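Local coordinates for nitrite oxidoreductase subunit A (Kuenenia stuttgartiensis, PDB 7B04), which is a molybdenum- and iron/sulfur-containing member of the molybdopterin oxidoreductase family that also carries two MD1 groups, at residues K300-T305 with P520-Y525; A344-P349 with E509-D514; F555-H560 with P807-W812. All blocks are in the same frame, centred on the assembly; numbering follows the deposited sequence.

Contact 1: K300-T305 with P520-Y525. With MD1 (phosphoric acid 4-(2-amino-4-oxo-3,4,5,6,-tetrahydro-pteridin-6-yl)-2-hydroxy-3,4-dimercapto-but-3-en-yl ester guanylate ester), chain C.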
loop_
_atom_site.group_PDB
_atom_site.type_symbol
_atom_site.label_atom_id
_atom_site.label_comp_id
_atom_site.label_asym_id
_atom_site.label_seq_id
_atom_site.Cartn_x
_atom_site.Cartn_y
_atom_site.Cartn_z
ATOM N N LYS B 300 16.782 -16.593 -14.293
ATOM C CA LYS B 300 16.008 -17.193 -15.373
ATOM C C LYS B 300 14.962 -18.204 -14.920
ATOM O O LYS B 300 14.012 -18.455 -15.667
ATOM C CB LYS B 300 16.949 -17.843 -16.398
ATOM C CG LYS B 300 17.885 -16.826 -17.041
ATOM C CD LYS B 300 17.091 -15.674 -17.656
ATOM C CE LYS B 300 18.002 -14.595 -18.230
ATOM N NZ LYS B 300 17.235 -13.419 -18.735
ATOM N N LEU B 301 15.116 -18.818 -13.747
ATOM C CA LEU B 301 14.000 -19.489 -13.082
ATOM C C LEU B 301 13.982 -18.993 -11.649
ATOM O O LEU B 301 14.875 -19.318 -10.857
ATOM C CB LEU B 301 14.103 -21.012 -13.130
ATOM C CG LEU B 301 13.010 -21.647 -12.256
ATOM C CD1 LEU B 301 11.720 -21.863 -13.026
ATOM C CD2 LEU B 301 13.476 -22.951 -11.628
ATOM N N LEU B 302 12.956 -18.222 -11.325
ATOM C CA LEU B 302 12.851 -17.525 -10.056
ATOM C C LEU B 302 11.734 -18.140 -9.222
ATOM O O LEU B 302 10.575 -18.143 -9.644
ATOM C CB LEU B 302 12.600 -16.046 -10.310
ATOM C CG LEU B 302 12.402 -15.281 -9.032
ATOM C CD1 LEU B 302 13.651 -15.504 -8.269
ATOM C CD2 LEU B 302 12.338 -13.882 -9.445
ATOM N N ILE B 303 12.078 -18.611 -8.024
ATOM C CA ILE B 303 11.154 -19.341 -7.163
ATOM C C ILE B 303 10.826 -18.497 -5.939
ATOM O O ILE B 303 11.724 -17.940 -5.296
ATOM C CB ILE B 303 11.741 -20.704 -6.753
ATOM C CG1 ILE B 303 11.944 -21.589 -7.986
ATOM C CG2 ILE B 303 10.842 -21.398 -5.737
ATOM C CD1 ILE B 303 12.847 -22.772 -7.743
ATOM N N GLN B 304 9.535 -18.418 -5.616
ATOM C CA GLN B 304 9.024 -17.615 -4.511
ATOM C C GLN B 304 8.204 -18.532 -3.618
ATOM O O GLN B 304 7.227 -19.131 -4.080
ATOM C CB GLN B 304 8.156 -16.452 -5.020
ATOM C CG GLN B 304 8.912 -15.187 -5.402
ATOM C CD GLN B 304 8.225 -14.418 -6.521
ATOM O OE1 GLN B 304 7.644 -15.010 -7.431
ATOM N NE2 GLN B 304 8.281 -13.093 -6.450
ATOM N N THR B 305 8.598 -18.660 -2.350
ATOM C CA THR B 305 7.949 -19.618 -1.451
ATOM C C THR B 305 7.141 -18.967 -0.331
ATOM O O THR B 305 5.990 -19.333 -0.126
ATOM C CB THR B 305 9.001 -20.613 -0.899
ATOM O OG1 THR B 305 8.350 -21.758 -0.323
ATOM C CG2 THR B 305 9.906 -19.985 0.126
ATOM N N PRO B 520 20.631 -19.181 -14.129
ATOM C CA PRO B 520 20.592 -19.203 -12.667
ATOM C C PRO B 520 19.217 -19.471 -12.105
ATOM O O PRO B 520 18.198 -19.062 -12.670
ATOM C CB PRO B 520 21.020 -17.775 -12.301
ATOM C CG PRO B 520 21.721 -17.246 -13.513
ATOM C CD PRO B 520 20.881 -17.814 -14.607
ATOM N N VAL B 521 19.195 -20.214 -11.006
ATOM C CA VAL B 521 17.981 -20.511 -10.259
ATOM C C VAL B 521 18.083 -19.762 -8.938
ATOM O O VAL B 521 19.138 -19.790 -8.286
ATOM C CB VAL B 521 17.814 -22.024 -10.030
ATOM C CG1 VAL B 521 16.789 -22.307 -8.931
ATOM C CG2 VAL B 521 17.433 -22.721 -11.325
ATOM N N ALA B 522 17.004 -19.087 -8.550
ATOM C CA ALA B 522 16.981 -18.354 -7.295
ATOM C C ALA B 522 15.700 -18.672 -6.543
ATOM O O ALA B 522 14.609 -18.673 -7.124
ATOM C CB ALA B 522 17.083 -16.842 -7.525
ATOM N N ILE B 523 15.848 -18.961 -5.253
ATOM C CA ILE B 523 14.729 -19.214 -4.358
ATOM C C ILE B 523 14.605 -18.012 -3.439
ATOM O O ILE B 523 15.564 -17.652 -2.744
ATOM C CB ILE B 523 14.916 -20.508 -3.552
ATOM C CG1 ILE B 523 15.119 -21.690 -4.495
ATOM C CG2 ILE B 523 13.716 -20.745 -2.659
ATOM C CD1 ILE B 523 15.590 -22.950 -3.812
ATOM N N HIS B 524 13.434 -17.392 -3.435
ATOM C CA HIS B 524 13.173 -16.225 -2.610
ATOM C C HIS B 524 12.056 -16.533 -1.629
ATOM O O HIS B 524 11.052 -17.162 -1.984
ATOM C CB HIS B 524 12.823 -15.011 -3.462
ATOM C CG HIS B 524 13.992 -14.468 -4.220
ATOM N ND1 HIS B 524 14.799 -13.463 -3.734
ATOM C CD2 HIS B 524 14.527 -14.833 -5.406
ATOM C CE1 HIS B 524 15.756 -13.206 -4.607
ATOM N NE2 HIS B 524 15.612 -14.024 -5.632
ATOM N N TYR B 525 12.244 -16.075 -0.395
ATOM C CA TYR B 525 11.300 -16.341 0.674
ATOM C C TYR B 525 11.276 -15.170 1.634
ATOM O O TYR B 525 12.108 -14.264 1.571
ATOM C CB TYR B 525 11.645 -17.613 1.446
ATOM C CG TYR B 525 13.109 -17.872 1.683
ATOM C CD1 TYR B 525 13.888 -18.469 0.705
ATOM C CD2 TYR B 525 13.701 -17.574 2.904
ATOM C CE1 TYR B 525 15.214 -18.728 0.918
ATOM C CE2 TYR B 525 15.039 -17.838 3.128
ATOM C CZ TYR B 525 15.786 -18.413 2.132
ATOM O OH TYR B 525 17.112 -18.671 2.358
HETATM P PB MD1 C . 6.498 -10.970 3.491
HETATM O O3B MD1 C . 5.529 -11.678 4.620
HETATM O O1B MD1 C . 5.852 -11.081 2.131
HETATM O O2B MD1 C . 7.835 -11.669 3.472
HETATM O O3A MD1 C . 6.699 -9.381 3.891
HETATM C C10 MD1 C . 7.433 -9.019 5.028
HETATM C C11 MD1 C . 8.174 -7.681 4.743
HETATM O O11 MD1 C . 7.190 -6.845 3.791
HETATM C C12 MD1 C . 8.556 -7.122 5.901
HETATM S S12 MD1 C . 9.128 -8.201 7.244
HETATM C C13 MD1 C . 8.621 -5.607 6.232
HETATM S S13 MD1 C . 9.204 -5.181 7.897
HETATM C C14 MD1 C . 8.213 -4.525 5.378
HETATM N N15 MD1 C . 6.625 -4.708 5.246
HETATM C C16 MD1 C . 6.071 -3.963 4.190
HETATM C C15 MD1 C . 4.763 -3.265 4.309
HETATM O O14 MD1 C . 4.148 -3.316 5.321
HETATM N N17 MD1 C . 4.239 -2.502 3.144
HETATM C C17 MD1 C . 5.045 -2.440 1.825
HETATM N N16 MD1 C . 4.526 -1.692 0.696
HETATM N N18 MD1 C . 6.374 -3.150 1.703
HETATM C C20 MD1 C . 6.897 -3.891 2.822
HETATM N N8 MD1 C . 8.127 -4.574 2.759
HETATM C C7 MD1 C . 8.985 -4.347 4.097
HETATM P PA MD1 C . 3.999 -12.224 4.334
HETATM O O1A MD1 C . 3.302 -12.384 5.662
HETATM O O2A MD1 C . 3.275 -11.204 3.489
HETATM O "O5'" MD1 C . 4.001 -13.675 3.553
HETATM C "C5'" MD1 C . 4.117 -13.701 2.162
HETATM C "C4'" MD1 C . 3.259 -14.860 1.544
HETATM O "O4'" MD1 C . 3.590 -16.243 2.189
HETATM C "C1'" MD1 C . 2.184 -16.865 2.414
HETATM N N9 MD1 C . 2.204 -17.924 3.457
HETATM C C4 MD1 C . 2.829 -19.072 3.218
HETATM N N3 MD1 C . 3.585 -19.568 2.032
HETATM C C2 MD1 C . 4.183 -20.902 2.051
HETATM N N2 MD1 C . 4.919 -21.383 0.896
HETATM N N1 MD1 C . 4.042 -21.739 3.218
HETATM C C6 MD1 C . 3.314 -21.256 4.351
HETATM O O6 MD1 C . 3.196 -21.936 5.312
HETATM C C5 MD1 C . 2.689 -19.856 4.322
HETATM N N7 MD1 C . 1.980 -19.177 5.220
HETATM C C8 MD1 C . 1.671 -17.975 4.692
HETATM C "C2'" MD1 C . 1.513 -15.853 2.792
HETATM O "O2'" MD1 C . 0.084 -16.099 2.656
HETATM C "C3'" MD1 C . 2.012 -14.659 1.752
HETATM O "O3'" MD1 C . 1.294 -14.769 0.489
#

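Contact 2: A344-P349 with E509-D514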
loop_
_atom_site.group_PDB
_atom_site.type_symbol
_atom_site.label_atom_id
_atom_site.label_comp_id
_atom_site.label_asym_id
_atom_site.label_seq_id
_atom_site.Cartn_x
_atom_site.Cartn_y
_atom_site.Cartn_z
ATOM N N ALA B 344 3.451 -15.678 -11.809
ATOM C CA ALA B 344 4.103 -16.976 -11.851
ATOM C C ALA B 344 3.752 -17.725 -13.128
ATOM O O ALA B 344 2.634 -17.630 -13.643
ATOM C CB ALA B 344 3.696 -17.806 -10.634
ATOM N N ASP B 345 4.730 -18.479 -13.636
ATOM C CA ASP B 345 4.473 -19.389 -14.745
ATOM C C ASP B 345 3.558 -20.527 -14.315
ATOM O O ASP B 345 2.736 -21.000 -15.109
ATOM C CB ASP B 345 5.799 -19.938 -15.277
ATOM C CG ASP B 345 6.412 -19.054 -16.348
ATOM O OD1 ASP B 345 6.056 -19.209 -17.533
ATOM O OD2 ASP B 345 7.243 -18.191 -16.000
ATOM N N TYR B 346 3.694 -20.980 -13.070
ATOM C CA TYR B 346 2.824 -22.007 -12.509
ATOM C C TYR B 346 2.802 -21.841 -10.996
ATOM O O TYR B 346 3.855 -21.672 -10.376
ATOM C CB TYR B 346 3.282 -23.419 -12.908
ATOM C CG TYR B 346 4.763 -23.707 -12.756
ATOM C CD1 TYR B 346 5.681 -23.268 -13.703
ATOM C CD2 TYR B 346 5.238 -24.453 -11.684
ATOM C CE1 TYR B 346 7.029 -23.542 -13.574
ATOM C CE2 TYR B 346 6.586 -24.733 -11.548
ATOM C CZ TYR B 346 7.475 -24.278 -12.496
ATOM O OH TYR B 346 8.816 -24.556 -12.359
ATOM N N TRP B 347 1.605 -21.879 -10.414
ATOM C CA TRP B 347 1.416 -21.676 -8.983
ATOM C C TRP B 347 1.263 -23.018 -8.280
ATOM O O TRP B 347 0.440 -23.846 -8.685
ATOM C CB TRP B 347 0.187 -20.805 -8.717
ATOM C CG TRP B 347 -0.231 -20.772 -7.275
ATOM C CD1 TRP B 347 0.526 -20.371 -6.213
ATOM C CD2 TRP B 347 -1.505 -21.154 -6.739
ATOM N NE1 TRP B 347 -0.197 -20.480 -5.048
ATOM C CE2 TRP B 347 -1.446 -20.958 -5.344
ATOM C CE3 TRP B 347 -2.687 -21.642 -7.302
ATOM C CZ2 TRP B 347 -2.522 -21.234 -4.506
ATOM C CZ3 TRP B 347 -3.758 -21.914 -6.466
ATOM C CH2 TRP B 347 -3.667 -21.709 -5.084
ATOM N N ILE B 348 2.055 -23.225 -7.232
ATOM C CA ILE B 348 2.038 -24.472 -6.470
ATOM C C ILE B 348 1.296 -24.260 -5.155
ATOM O O ILE B 348 1.856 -23.666 -4.222
ATOM C CB ILE B 348 3.462 -24.988 -6.212
ATOM C CG1 ILE B 348 4.185 -25.260 -7.532
ATOM C CG2 ILE B 348 3.428 -26.246 -5.355
ATOM C CD1 ILE B 348 5.668 -25.513 -7.373
ATOM N N PRO B 349 0.044 -24.703 -5.035
ATOM C CA PRO B 349 -0.618 -24.670 -3.728
ATOM C C PRO B 349 0.081 -25.604 -2.753
ATOM O O PRO B 349 0.646 -26.631 -3.137
ATOM C CB PRO B 349 -2.044 -25.147 -4.035
ATOM C CG PRO B 349 -2.211 -24.935 -5.508
ATOM C CD PRO B 349 -0.857 -25.176 -6.098
ATOM N N GLU B 509 7.365 -32.348 -9.554
ATOM C CA GLU B 509 8.321 -32.868 -10.522
ATOM C C GLU B 509 8.660 -31.819 -11.572
ATOM O O GLU B 509 9.769 -31.825 -12.119
ATOM C CB GLU B 509 7.768 -34.132 -11.186
ATOM N N ARG B 510 7.715 -30.929 -11.881
ATOM C CA ARG B 510 7.986 -29.856 -12.831
ATOM C C ARG B 510 8.994 -28.867 -12.263
ATOM O O ARG B 510 9.907 -28.426 -12.971
ATOM C CB ARG B 510 6.682 -29.144 -13.194
ATOM C CG ARG B 510 6.797 -28.116 -14.300
ATOM C CD ARG B 510 5.434 -27.506 -14.584
ATOM N NE ARG B 510 5.472 -26.524 -15.664
ATOM C CZ ARG B 510 4.406 -25.865 -16.103
ATOM N NH1 ARG B 510 4.524 -24.987 -17.090
ATOM N NH2 ARG B 510 3.219 -26.082 -15.553
ATOM N N LEU B 511 8.849 -28.510 -10.984
ATOM C CA LEU B 511 9.824 -27.624 -10.357
ATOM C C LEU B 511 11.152 -28.337 -10.173
ATOM O O LEU B 511 12.219 -27.737 -10.357
ATOM C CB LEU B 511 9.302 -27.115 -9.017
ATOM C CG LEU B 511 10.196 -26.064 -8.359
ATOM C CD1 LEU B 511 10.431 -24.906 -9.315
ATOM C CD2 LEU B 511 9.593 -25.573 -7.054
ATOM N N ALA B 512 11.103 -29.620 -9.805
ATOM C CA ALA B 512 12.328 -30.390 -9.634
ATOM C C ALA B 512 13.115 -30.425 -10.934
ATOM O O ALA B 512 14.341 -30.268 -10.934
ATOM C CB ALA B 512 12.008 -31.806 -9.157
ATOM N N LYS B 513 12.427 -30.618 -12.058
ATOM C CA LYS B 513 13.144 -30.600 -13.322
ATOM C C LYS B 513 13.656 -29.203 -13.634
ATOM O O LYS B 513 14.855 -29.028 -13.870
ATOM C CB LYS B 513 12.237 -31.110 -14.442
ATOM C CG LYS B 513 12.950 -31.360 -15.758
ATOM C CD LYS B 513 12.075 -32.089 -16.767
ATOM C CE LYS B 513 12.871 -32.429 -18.021
ATOM N NZ LYS B 513 13.983 -33.377 -17.724
ATOM N N ASP B 514 12.812 -28.179 -13.452
ATOM C CA ASP B 514 13.203 -26.818 -13.817
ATOM C C ASP B 514 14.466 -26.383 -13.086
ATOM O O ASP B 514 15.349 -25.753 -13.682
ATOM C CB ASP B 514 12.059 -25.839 -13.547
ATOM C CG ASP B 514 11.002 -25.859 -14.639
ATOM O OD1 ASP B 514 11.351 -26.160 -15.801
ATOM O OD2 ASP B 514 9.824 -25.573 -14.334
#

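Contact 3: F555-H560 with P807-W812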
loop_
_atom_site.group_PDB
_atom_site.type_symbol
_atom_site.label_atom_id
_atom_site.label_comp_id
_atom_site.label_asym_id
_atom_site.label_seq_id
_atom_site.Cartn_x
_atom_site.Cartn_y
_atom_site.Cartn_z
ATOM N N PHE B 555 25.535 -14.374 -10.150
ATOM C CA PHE B 555 24.513 -13.364 -10.396
ATOM C C PHE B 555 23.215 -14.004 -10.877
ATOM O O PHE B 555 23.220 -14.858 -11.769
ATOM C CB PHE B 555 25.018 -12.349 -11.421
ATOM C CG PHE B 555 26.162 -11.509 -10.929
ATOM C CD1 PHE B 555 25.939 -10.450 -10.065
ATOM C CD2 PHE B 555 27.460 -11.778 -11.330
ATOM C CE1 PHE B 555 26.988 -9.674 -9.608
ATOM C CE2 PHE B 555 28.515 -11.004 -10.878
ATOM C CZ PHE B 555 28.278 -9.951 -10.016
ATOM N N GLY B 556 22.103 -13.591 -10.272
ATOM C CA GLY B 556 20.800 -14.134 -10.591
ATOM C C GLY B 556 20.439 -15.405 -9.859
ATOM O O GLY B 556 19.358 -15.958 -10.106
ATOM N N SER B 557 21.302 -15.890 -8.977
ATOM C CA SER B 557 21.132 -17.163 -8.296
ATOM C C SER B 557 21.006 -16.922 -6.791
ATOM O O SER B 557 20.889 -15.785 -6.330
ATOM C CB SER B 557 22.289 -18.104 -8.631
ATOM O OG SER B 557 23.498 -17.655 -8.046
ATOM N N GLY B 558 20.980 -18.008 -6.035
ATOM C CA GLY B 558 21.031 -17.956 -4.589
ATOM C C GLY B 558 19.701 -18.327 -3.958
ATOM O O GLY B 558 18.681 -18.511 -4.623
ATOM N N SER B 559 19.737 -18.439 -2.634
ATOM C CA SER B 559 18.541 -18.629 -1.827
ATOM C C SER B 559 18.499 -17.505 -0.803
ATOM O O SER B 559 19.397 -17.393 0.039
ATOM C CB SER B 559 18.553 -20.006 -1.164
ATOM O OG SER B 559 17.448 -20.187 -0.302
ATOM N N HIS B 560 17.458 -16.677 -0.874
ATOM C CA HIS B 560 17.447 -15.392 -0.192
ATOM C C HIS B 560 16.153 -15.184 0.578
ATOM O O HIS B 560 15.079 -15.608 0.138
ATOM C CB HIS B 560 17.646 -14.247 -1.192
ATOM C CG HIS B 560 18.838 -14.425 -2.079
ATOM N ND1 HIS B 560 20.132 -14.315 -1.616
ATOM C CD2 HIS B 560 18.933 -14.715 -3.398
ATOM C CE1 HIS B 560 20.973 -14.528 -2.612
ATOM N NE2 HIS B 560 20.271 -14.770 -3.705
ATOM N N PRO B 807 25.685 -5.142 -8.424
ATOM C CA PRO B 807 24.627 -6.025 -7.940
ATOM C C PRO B 807 25.185 -6.836 -6.789
ATOM O O PRO B 807 25.741 -7.915 -7.027
ATOM C CB PRO B 807 24.293 -6.901 -9.160
ATOM C CG PRO B 807 24.976 -6.236 -10.329
ATOM C CD PRO B 807 26.196 -5.626 -9.719
ATOM N N ARG B 808 25.088 -6.336 -5.553
ATOM C CA ARG B 808 25.649 -7.085 -4.438
ATOM C C ARG B 808 24.980 -8.441 -4.349
ATOM O O ARG B 808 23.766 -8.543 -4.145
ATOM C CB ARG B 808 25.484 -6.354 -3.108
ATOM C CG ARG B 808 25.791 -7.299 -1.939
ATOM C CD ARG B 808 25.539 -6.704 -0.569
ATOM N NE ARG B 808 24.191 -6.164 -0.430
ATOM C CZ ARG B 808 23.121 -6.890 -0.121
ATOM N NH1 ARG B 808 23.233 -8.197 0.074
ATOM N NH2 ARG B 808 21.936 -6.306 -0.012
ATOM N N HIS B 809 25.788 -9.479 -4.517
ATOM C CA HIS B 809 25.341 -10.853 -4.435
ATOM C C HIS B 809 26.123 -11.545 -3.329
ATOM O O HIS B 809 27.365 -11.553 -3.370
ATOM C CB HIS B 809 25.555 -11.549 -5.773
ATOM C CG HIS B 809 24.828 -12.843 -5.894
ATOM N ND1 HIS B 809 23.590 -13.055 -5.328
ATOM C CD2 HIS B 809 25.169 -14.000 -6.503
ATOM C CE1 HIS B 809 23.197 -14.287 -5.590
ATOM N NE2 HIS B 809 24.135 -14.881 -6.306
ATOM N N PRO B 810 25.461 -12.134 -2.334
ATOM C CA PRO B 810 26.201 -12.762 -1.235
ATOM C C PRO B 810 26.966 -13.988 -1.707
ATOM O O PRO B 810 26.498 -14.743 -2.562
ATOM C CB PRO B 810 25.099 -13.137 -0.236
ATOM C CG PRO B 810 23.864 -13.255 -1.068
ATOM C CD PRO B 810 24.004 -12.243 -2.164
ATOM N N PHE B 811 28.172 -14.154 -1.157
ATOM C CA PHE B 811 29.051 -15.293 -1.413
ATOM C C PHE B 811 29.629 -15.286 -2.820
ATOM O O PHE B 811 30.117 -16.318 -3.293
ATOM C CB PHE B 811 28.353 -16.633 -1.147
ATOM C CG PHE B 811 27.518 -16.643 0.094
ATOM C CD1 PHE B 811 28.083 -16.367 1.327
ATOM C CD2 PHE B 811 26.166 -16.931 0.029
ATOM C CE1 PHE B 811 27.315 -16.375 2.471
ATOM C CE2 PHE B 811 25.393 -16.941 1.170
ATOM C CZ PHE B 811 25.968 -16.661 2.392
ATOM N N TRP B 812 29.587 -14.143 -3.507
ATOM C CA TRP B 812 30.216 -14.056 -4.821
ATOM C C TRP B 812 31.720 -14.288 -4.724
ATOM O O TRP B 812 32.285 -15.088 -5.479
ATOM C CB TRP B 812 29.916 -12.698 -5.453
ATOM C CG TRP B 812 30.568 -12.517 -6.783
ATOM C CD1 TRP B 812 30.074 -12.896 -7.996
ATOM C CD2 TRP B 812 31.847 -11.925 -7.037
ATOM N NE1 TRP B 812 30.964 -12.571 -8.993
ATOM C CE2 TRP B 812 32.060 -11.973 -8.429
ATOM C CE3 TRP B 812 32.830 -11.355 -6.223
ATOM C CZ2 TRP B 812 33.217 -11.474 -9.024
ATOM C CZ3 TRP B 812 33.976 -10.859 -6.814
ATOM C CH2 TRP B 812 34.160 -10.922 -8.201
#

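Contact 1: K300-T305 with P520-Y525
The carbonyl oxygen of Pro520 is gripped by two backbone amides: Leu301 N lies 3.3 Å from Pro520 O and nearly in line with the C=O, while Lys300 N reaches the same oxygen from a direction tilted 21° out of the carbonyl plane. From there strands 301-304 and 521-525 run on as neighbours in the five-stranded parallel sheet of this molybdopterin oxidoreductase, and the amides alternate as parallel pairing requires. Ala522 N bonds to Leu301 O at 3.1 Å, Ile303 N to Ala522 O, His524 N to Ile303 O, and Thr305 N to His524 O at 2.9 Å. Leu301, Ile303, Val521 and Ile523 share one face. There CD1 of Ile303 sits 4.1 Å from both Val521 CG1 and Ile523 CG1, because its CG1 branch stands beside the backbone N (chi1 -63°) and extends from there, and helix 505-517 packs over this layer through Leu511 and Ile515. The other face carries Leu302, Ala522, Gln304 and His524; the imidazole of His524 uses ND1 to bond Trp562 NE1. Past the last bond, strand 301-304 gives way to Thr305 at the ligand pocket, where MD1 N2 makes a weak, bent hydrogen bond to Thr305 O, 129° at the hydrogen.

Contact 2: A344-P349 with E509-D514
Tyr346 meets Arg510 and Asp514 of helix 505-517, the first over its ring and the second at its hydroxyl. The guanidinium of Arg510 lies flat on one face of the ring, planes 11° apart and centres 4.3 Å apart. The cation-pi contact is off-centre, with CZ displaced toward Tyr346 CD1. Arg510 CD is the atom that sits over the middle of the ring, 4.1 Å from the centroid of Tyr346, in a CH-pi contact. At the far end Tyr346 OH donates to Asp514 OD2, a bond modelled as very short. Leu511, one turn before Asp514, sends CD2 to within 3.9 Å of Ile348 CD1, the two side chains meeting at about a right angle. An extended chain from CG to NE (chi2 179°, chi3 -179°) carries the Arg510 guanidinium out from the helix and across the ring toward Tyr346 CB, where Arg510 NH2 bonds Thr160 OG1 of subunit B. Strand 329-332 is the next strand in the sheet, its Val331 touching both Tyr346 and Ile348, and subunit B adds an antiparallel strand to Tyr346 and Trp347. Helix 505-517 thus packs on the face of a parallel sheet near its edge strand, as helices do in an alpha/beta fold.

Contact 3: F555-H560 with P807-W812
Phe555 reaches across to the 807-812 loop with its ring, which passes between Pro807, met by its carbonyl and its ring, and the indole of Trp812. From CB, CG stands anti to the carbonyl carbon (chi1 -67°), which carries the ring out to the loop, and from CG the ring splits its contacts. On one side CD1 runs past Pro807, and the next atom, Phe555 CE1, comes to 3.4 Å from Pro807 O, the carbonyl oxygen lying at the ring edge near its plane; the same CE1 packs 3.9 Å from Pro807 CB. On the other side Phe555 CE2 lies 3.5 Å from Trp812 NE1 and 3.8 Å from Trp812 CD1, and at the tip CZ touches both of these indole atoms. The two aromatic planes are inclined at 47°, neither stacked nor edge-to-face. Phe555 and Pro807 also touch subunit B, at Ile399 and Pro398, so this end of the contact adjoins the subunit interface.

Beyond the ring the chain turns through Gly556 and Ser557 into strand 558-561, an outermost strand of the five-stranded parallel sheet in this chain, which pairs with strand 521-525. The facing loop makes a type II beta turn from His809 to Trp812, with Phe811 as the N-cap of helix 812-816. His809 points its imidazole into the bend of 555-560. There His560 NE2, which donates to Ser557 O (2.9 Å, though that oxygen's place is less certain), lies in the plane of the His809 ring at its edge, 3.5 Å from His809 CE1; the two imidazoles meet rim to rim, planes 60° apart. Pro810 packs beside them, its CG 3.5 Å from His560 CE1 at the ring edge, while His560 ND1 bonds Ser289 OG.

How the contacts relate
Following the chain from the N terminus, 300-305 comes first, and contact 1 does not close until 520-525. Inside that span lies contact 2, which opens at 344-349 and closes at 509-514 on helix 505-517; this helix is followed, after a short link, by strand 521-525. Contact 3 comes next, opening at 555-560 and closing at 807-812. One parallel sheet links all three: contact 1 joins two of its inner strands, contact 2 sets a helix against one edge and the face beside it, and contact 3 ties the opposite edge to a distant loop. Contacts 1 and 2 touch where Leu301 meets Asp514, contacts 1 and 3 through strand pairing, whereas contacts 2 and 3 stay about 11 Å apart at their nearest atoms.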